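Local coordinates for protein probable glutamine synthetase (PDB 4HPP) that is a probable member of the glutamine synthetase family, built from an N-terminal domain and a catalytic domain that holds magnesium and glutamic acid in the model, at residues Q80-A85 with R210-Q215. Residues are numbered along the deposited sequence; the frame is centred on the assembly and turned at random.
Sequences QGPDAA and REVARQ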
ATOM      1  N   GLN A  80      26.511  -0.276  11.564  1.00 44.88           N
ATOM      2  CA  GLN A  80      25.054  -0.264  11.480  1.00 46.00           C
ATOM      3  C   GLN A  80      24.471   1.105  11.541  1.00 46.90           C
ATOM      4  O   GLN A  80      24.874   1.911  12.399  1.00 50.88           O
ATOM      5  CB  GLN A  80      24.477  -1.055  12.607  1.00 54.04           C
ATOM      6  CG  GLN A  80      24.141  -2.462  12.185  1.00 65.26           C
ATOM      7  CD  GLN A  80      23.885  -3.295  13.393  1.00 68.69           C
ATOM      8  OE1 GLN A  80      24.809  -3.559  14.153  1.00 77.76           O
ATOM      9  NE2 GLN A  80      22.625  -3.663  13.617  1.00 68.09           N
ATOM     10  N   GLY A  81      23.517   1.372  10.654  1.00 43.74           N
ATOM     11  CA  GLY A  81      22.813   2.642  10.712  1.00 48.71           C
ATOM     12  C   GLY A  81      21.330   2.389  10.779  1.00 50.79           C
ATOM     13  O   GLY A  81      20.908   1.254  10.977  1.00 43.08           O
ATOM     14  N   PRO A  82      20.534   3.441  10.554  1.00 48.27           N
ATOM     15  CA  PRO A  82      19.091   3.396  10.670  1.00 45.77           C
ATOM     16  C   PRO A  82      18.416   2.277   9.866  1.00 43.44           C
ATOM     17  O   PRO A  82      17.386   1.728  10.276  1.00 49.68           O
ATOM     18  CB  PRO A  82      18.657   4.772  10.167  1.00 46.03           C
ATOM     19  CG  PRO A  82      19.907   5.593  10.029  1.00 47.29           C
ATOM     20  CD  PRO A  82      21.049   4.811  10.539  1.00 44.85           C
ATOM     21  N   ASP A  83      18.979   1.973   8.716  1.00 45.54           N
ATOM     22  CA  ASP A  83      18.437   0.972   7.787  1.00 45.87           C
ATOM     23  C   ASP A  83      19.209  -0.340   8.034  1.00 47.37           C
ATOM     24  O   ASP A  83      20.440  -0.407   7.838  1.00 52.07           O
ATOM     25  CB  ASP A  83      18.634   1.477   6.336  1.00 43.23           C
ATOM     26  CG  ASP A  83      18.080   0.517   5.294  1.00 52.05           C
ATOM     27  OD1 ASP A  83      17.939  -0.704   5.630  1.00 56.89           O
ATOM     28  OD2 ASP A  83      17.769   0.981   4.142  1.00 48.17           O
ATOM     29  N   ALA A  84      18.544  -1.387   8.493  1.00 50.06           N
ATOM     30  CA  ALA A  84      19.332  -2.594   8.885  1.00 53.03           C
ATOM     31  C   ALA A  84      19.874  -3.366   7.673  1.00 51.33           C
ATOM     32  O   ALA A  84      20.830  -4.145   7.794  1.00 48.62           O
ATOM     33  CB  ALA A  84      18.540  -3.493   9.816  1.00 51.48           C
ATOM     34  N   ALA A  85      19.326  -3.042   6.493  1.00 49.98           N
ATOM     35  CA  ALA A  85      19.706  -3.686   5.244  1.00 44.52           C
ATOM     36  C   ALA A  85      20.858  -2.949   4.528  1.00 45.26           C
ATOM     37  O   ALA A  85      21.240  -3.335   3.413  1.00 39.71           O
ATOM     38  CB  ALA A  85      18.493  -3.843   4.338  1.00 30.46           C
ATOM     39  N   ARG A 210      25.534  12.827   6.302  1.00 37.07           N
ATOM     40  CA  ARG A 210      25.000  12.461   4.993  1.00 41.11           C
ATOM     41  C   ARG A 210      24.509  10.984   4.932  1.00 41.24           C
ATOM     42  O   ARG A 210      23.354  10.739   4.553  1.00 38.08           O
ATOM     43  CB  ARG A 210      26.012  12.786   3.861  1.00 42.97           C
ATOM     44  CG  ARG A 210      26.046  14.255   3.519  1.00 43.50           C
ATOM     45  CD  ARG A 210      27.376  14.712   2.980  1.00 46.26           C
ATOM     46  NE  ARG A 210      27.450  16.167   2.909  1.00 44.06           N
ATOM     47  CZ  ARG A 210      28.538  16.886   2.583  1.00 44.04           C
ATOM     48  NH1 ARG A 210      29.663  16.296   2.244  1.00 33.38           N
ATOM     49  NH2 ARG A 210      28.466  18.230   2.535  1.00 47.13           N
ATOM     50  N   GLU A 211      25.355  10.007   5.315  1.00 40.38           N
ATOM     51  CA  GLU A 211      24.934   8.571   5.274  1.00 32.69           C
ATOM     52  C   GLU A 211      23.734   8.215   6.198  1.00 30.14           C
ATOM     53  O   GLU A 211      22.842   7.480   5.826  1.00 32.03           O
ATOM     54  CB  GLU A 211      26.116   7.661   5.505  1.00 36.52           C
ATOM     55  CG  GLU A 211      25.796   6.175   5.562  1.00 37.48           C
ATOM     56  CD  GLU A 211      25.341   5.637   4.248  1.00 39.37           C
ATOM     57  OE1 GLU A 211      24.824   4.491   4.192  1.00 45.72           O
ATOM     58  OE2 GLU A 211      25.544   6.334   3.267  1.00 42.59           O
ATOM     59  N   VAL A 212      23.657   8.795   7.366  1.00 27.21           N
ATOM     60  CA  VAL A 212      22.537   8.509   8.234  1.00 31.03           C
ATOM     61  C   VAL A 212      21.285   9.069   7.540  1.00 37.77           C
ATOM     62  O   VAL A 212      20.327   8.320   7.292  1.00 40.09           O
ATOM     63  CB  VAL A 212      22.825   9.095   9.645  1.00 31.69           C
ATOM     64  CG1 VAL A 212      21.647   8.945  10.571  1.00 33.59           C
ATOM     65  CG2 VAL A 212      24.024   8.391  10.279  1.00 30.90           C
ATOM     66  N   ALA A 213      21.310  10.365   7.159  1.00 36.49           N
ATOM     67  CA  ALA A 213      20.191  10.941   6.420  1.00 34.31           C
ATOM     68  C   ALA A 213      19.802  10.055   5.217  1.00 33.86           C
ATOM     69  O   ALA A 213      18.635   9.684   5.016  1.00 31.15           O
ATOM     70  CB  ALA A 213      20.505  12.396   5.995  1.00 35.45           C
ATOM     71  N   ARG A 214      20.797   9.620   4.449  1.00 38.80           N
ATOM     72  CA  ARG A 214      20.468   8.765   3.297  1.00 38.31           C
ATOM     73  C   ARG A 214      19.681   7.547   3.785  1.00 44.78           C
ATOM     74  O   ARG A 214      18.675   7.203   3.176  1.00 38.02           O
ATOM     75  CB  ARG A 214      21.719   8.341   2.535  1.00 34.12           C
ATOM     76  CG  ARG A 214      21.438   7.594   1.233  1.00 34.97           C
ATOM     77  CD  ARG A 214      22.730   6.980   0.676  1.00 40.74           C
ATOM     78  NE  ARG A 214      23.240   5.903   1.523  1.00 36.63           N
ATOM     79  CZ  ARG A 214      22.837   4.635   1.466  1.00 34.82           C
ATOM     80  NH1 ARG A 214      21.889   4.227   0.640  1.00 40.59           N
ATOM     81  NH2 ARG A 214      23.358   3.755   2.278  1.00 44.12           N
ATOM     82  N   GLN A 215      20.109   6.943   4.912  1.00 40.29           N
ATOM     83  CA  GLN A 215      19.511   5.689   5.347  1.00 42.38           C
ATOM     84  C   GLN A 215      18.050   5.851   5.764  1.00 43.34           C
ATOM     85  O   GLN A 215      17.301   4.867   5.777  1.00 43.56           O
ATOM     86  CB  GLN A 215      20.333   4.993   6.426  1.00 37.80           C
ATOM     87  CG  GLN A 215      21.627   4.457   5.897  1.00 38.99           C
ATOM     88  CD  GLN A 215      22.272   3.487   6.844  1.00 45.78           C
ATOM     89  OE1 GLN A 215      21.599   2.899   7.707  1.00 46.05           O
ATOM     90  NE2 GLN A 215      23.589   3.335   6.720  1.00 40.69           N
TER
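Gln215, near the C-terminal end of helix 196-216, reaches across to Gly81, Pro82 and Asp83 and illustrates how one primary amide can tie a loop to a helix. At its root, CB packs against the proline ring, 3.7 Å from Pro82 CG, and also lies near Asp83 CB. Because CG stands opposite the carbonyl carbon (chi1 -70°) and the chain is extended beyond it, the amide is carried out from the helix to the loop backbone. There its CD lies 4.0 Å from Gly81 CA, directly against the glycine backbone. The amide oxygen OE1 accepts from the backbone N of Asp83 at 3.0 Å, a nearly straight bond (164° at the hydrogen) lying in the carbonyl plane. Pro82 N is almost as close to OE1 but has no hydrogen to offer. At the other tip, NE2 turns back to its own helix and donates to Glu211 OE1 at 3.0 Å, which fixes the rotation of the amide. Glu211 is in turn gripped side-on by NE and NH2 of Arg214, and its OE1 also pairs with Arg154 of a third subunit.

Beside the amide, Pro82 CG rests 3.8 Å from Val212 CG1, while helix 159-169 adds Trp162 against the proline and Leu163 against the valine. Asp83 OD1 accepts from Ala85 N at 2.9 Å, closing an Asx turn within the loop. A glutamine side chain of helix 196-216 thus accepts a backbone N-H of the loop between strands 66-78 and 89-97, joining the N-terminal and catalytic domains of the glutamine synthetase fold.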